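Local coordinates for putative uncharacterized protein (Campylobacter jejuni, PDB 5TPU), which is of unknown function but belongs to the cupin clan, in the WxcM-like family, and is modelled with thymidine-5'-diphosphate bound, at residues H55-K58 / N59-Q62. The protein carries 3 engineered substitutions. Residues are numbered along the deposited sequence; the frame is centred on the assembly and turned at random.
Sequences HAHK and NLEQ
His57 and Leu60 meet across a short turn in one continuous piece of chain. Methyl CD2 of Leu60 sits over one face of the His57 imidazole, 3.7 Å from the ring centroid and only 6° off the ring normal. This is a CH-pi contact. The methyl stands nearly equally far from all five ring atoms: His57 CD2 is at 3.7 Å from Leu60 CD2, and His57 CE1 is at 3.9 Å. Nearer the backbone, His57 CB is 3.9 Å from Leu60 CB. The two side chains lie side by side and point the same way. In Leu60, CG lies anti to the backbone N (chi1 177°), which carries the branch back over the histidine. The ring is held from other directions too. His57 ND1 is hydrogen-bonded to Ala124 O, and Tyr125 meets the ring edge-to-face. These contacts would limit its rotation.

Lys58 and Asn59 form the bend and point together to the exposed side. Asn59 ND2 passes alongside the aliphatic part of Lys58, 3.9 Å from Lys58 CG. This is a loose van der Waals contact. The lysine chain is extended beyond CG and touches Asn135 of helix 129-135.

Gln62 is buried and adds a slight contact. Its OE1 approaches the His57 ring obliquely, 4.4 Å from His57 CD2, but is hydrogen-bonded to Arg101 NH1. The Gln62 side chain is about 6 Å, between nearest atoms, from a bound thymidine-5'-diphosphate, and Tyr125 is a residue of a thymidine-5'-diphosphate pocket. The turn links strand 55-57, at the edge of the four-stranded antiparallel sheet, to strand 62-68 in the five-stranded one. Such a connection between two sheets, with the buried His57 packed on Tyr125, is consistent with the cupin beta-barrel.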
loop_
_atom_site.group_PDB
_atom_site.type_symbol
_atom_site.label_atom_id
_atom_site.label_comp_id
_atom_site.label_asym_id
_atom_site.label_seq_id
_atom_site.Cartn_x
_atom_site.Cartn_y
_atom_site.Cartn_z
ATOM N N HIS A 55 4.373 -21.174 -1.897
ATOM C CA HIS A 55 4.206 -21.315 -3.334
ATOM C C HIS A 55 5.258 -20.482 -3.999
ATOM O O HIS A 55 5.937 -19.694 -3.323
ATOM C CB HIS A 55 2.825 -20.836 -3.754
ATOM C CG HIS A 55 2.570 -19.401 -3.418
ATOM N ND1 HIS A 55 2.129 -18.993 -2.180
ATOM C CD2 HIS A 55 2.716 -18.275 -4.155
ATOM C CE1 HIS A 55 2.021 -17.676 -2.160
ATOM N NE2 HIS A 55 2.355 -17.219 -3.354
ATOM N N ALA A 56 5.379 -20.610 -5.324
ATOM C CA ALA A 56 6.229 -19.720 -6.075
ATOM C C ALA A 56 5.409 -19.040 -7.101
ATOM O O ALA A 56 4.237 -19.389 -7.291
ATOM C CB ALA A 56 7.367 -20.459 -6.760
ATOM N N HIS A 57 6.046 -18.035 -7.694
ATOM C CA HIS A 57 5.645 -17.452 -8.942
ATOM C C HIS A 57 6.801 -17.538 -9.914
ATOM O O HIS A 57 7.951 -17.684 -9.486
ATOM C CB HIS A 57 5.289 -15.992 -8.698
ATOM C CG HIS A 57 4.119 -15.846 -7.777
ATOM N ND1 HIS A 57 2.845 -16.208 -8.146
ATOM C CD2 HIS A 57 4.045 -15.457 -6.485
ATOM C CE1 HIS A 57 2.030 -16.024 -7.128
ATOM N NE2 HIS A 57 2.728 -15.534 -6.117
ATOM N N LYS A 58 6.481 -17.415 -11.194
ATOM C CA LYS A 58 7.474 -17.238 -12.242
ATOM C C LYS A 58 7.853 -15.774 -12.465
ATOM O O LYS A 58 8.912 -15.355 -11.993
ATOM C CB LYS A 58 7.007 -17.901 -13.545
ATOM C CG LYS A 58 8.180 -18.414 -14.369
ATOM C CD LYS A 58 7.773 -18.911 -15.746
ATOM C CE LYS A 58 8.734 -19.987 -16.226
ATOM N NZ LYS A 58 8.458 -20.423 -17.624
ATOM N N ASN A 59 7.014 -14.993 -13.139
ATOM C CA ASN A 59 7.412 -13.639 -13.540
ATOM C C ASN A 59 7.031 -12.506 -12.598
ATOM O O ASN A 59 7.520 -11.378 -12.718
ATOM C CB ASN A 59 6.875 -13.318 -14.923
ATOM C CG ASN A 59 7.906 -13.603 -15.995
ATOM O OD1 ASN A 59 8.409 -12.694 -16.670
ATOM N ND2 ASN A 59 8.306 -14.862 -16.075
ATOM N N LEU A 60 6.179 -12.833 -11.640
ATOM C CA LEU A 60 5.657 -11.824 -10.735
ATOM C C LEU A 60 6.751 -11.352 -9.782
ATOM O O LEU A 60 7.430 -12.152 -9.087
ATOM C CB LEU A 60 4.465 -12.398 -9.962
ATOM C CG LEU A 60 3.839 -11.480 -8.894
ATOM C CD1 LEU A 60 3.205 -10.280 -9.554
ATOM C CD2 LEU A 60 2.852 -12.276 -8.035
ATOM N N GLU A 61 6.884 -10.036 -9.754
ATOM C CA GLU A 61 7.686 -9.362 -8.742
ATOM C C GLU A 61 6.819 -8.624 -7.749
ATOM O O GLU A 61 5.751 -8.104 -8.124
ATOM C CB GLU A 61 8.574 -8.348 -9.419
ATOM C CG GLU A 61 9.547 -9.000 -10.405
ATOM C CD GLU A 61 10.326 -7.939 -11.142
ATOM O OE1 GLU A 61 11.323 -7.380 -10.615
ATOM O OE2 GLU A 61 9.872 -7.638 -12.244
ATOM N N GLN A 62 7.309 -8.556 -6.513
ATOM C CA GLN A 62 6.624 -7.861 -5.425
ATOM C C GLN A 62 7.552 -7.066 -4.506
ATOM O O GLN A 62 8.728 -7.392 -4.334
ATOM C CB GLN A 62 5.856 -8.863 -4.556
ATOM C CG GLN A 62 4.738 -9.636 -5.247
ATOM C CD GLN A 62 4.495 -10.967 -4.549
ATOM O OE1 GLN A 62 5.400 -11.802 -4.441
ATOM N NE2 GLN A 62 3.316 -11.137 -4.016
#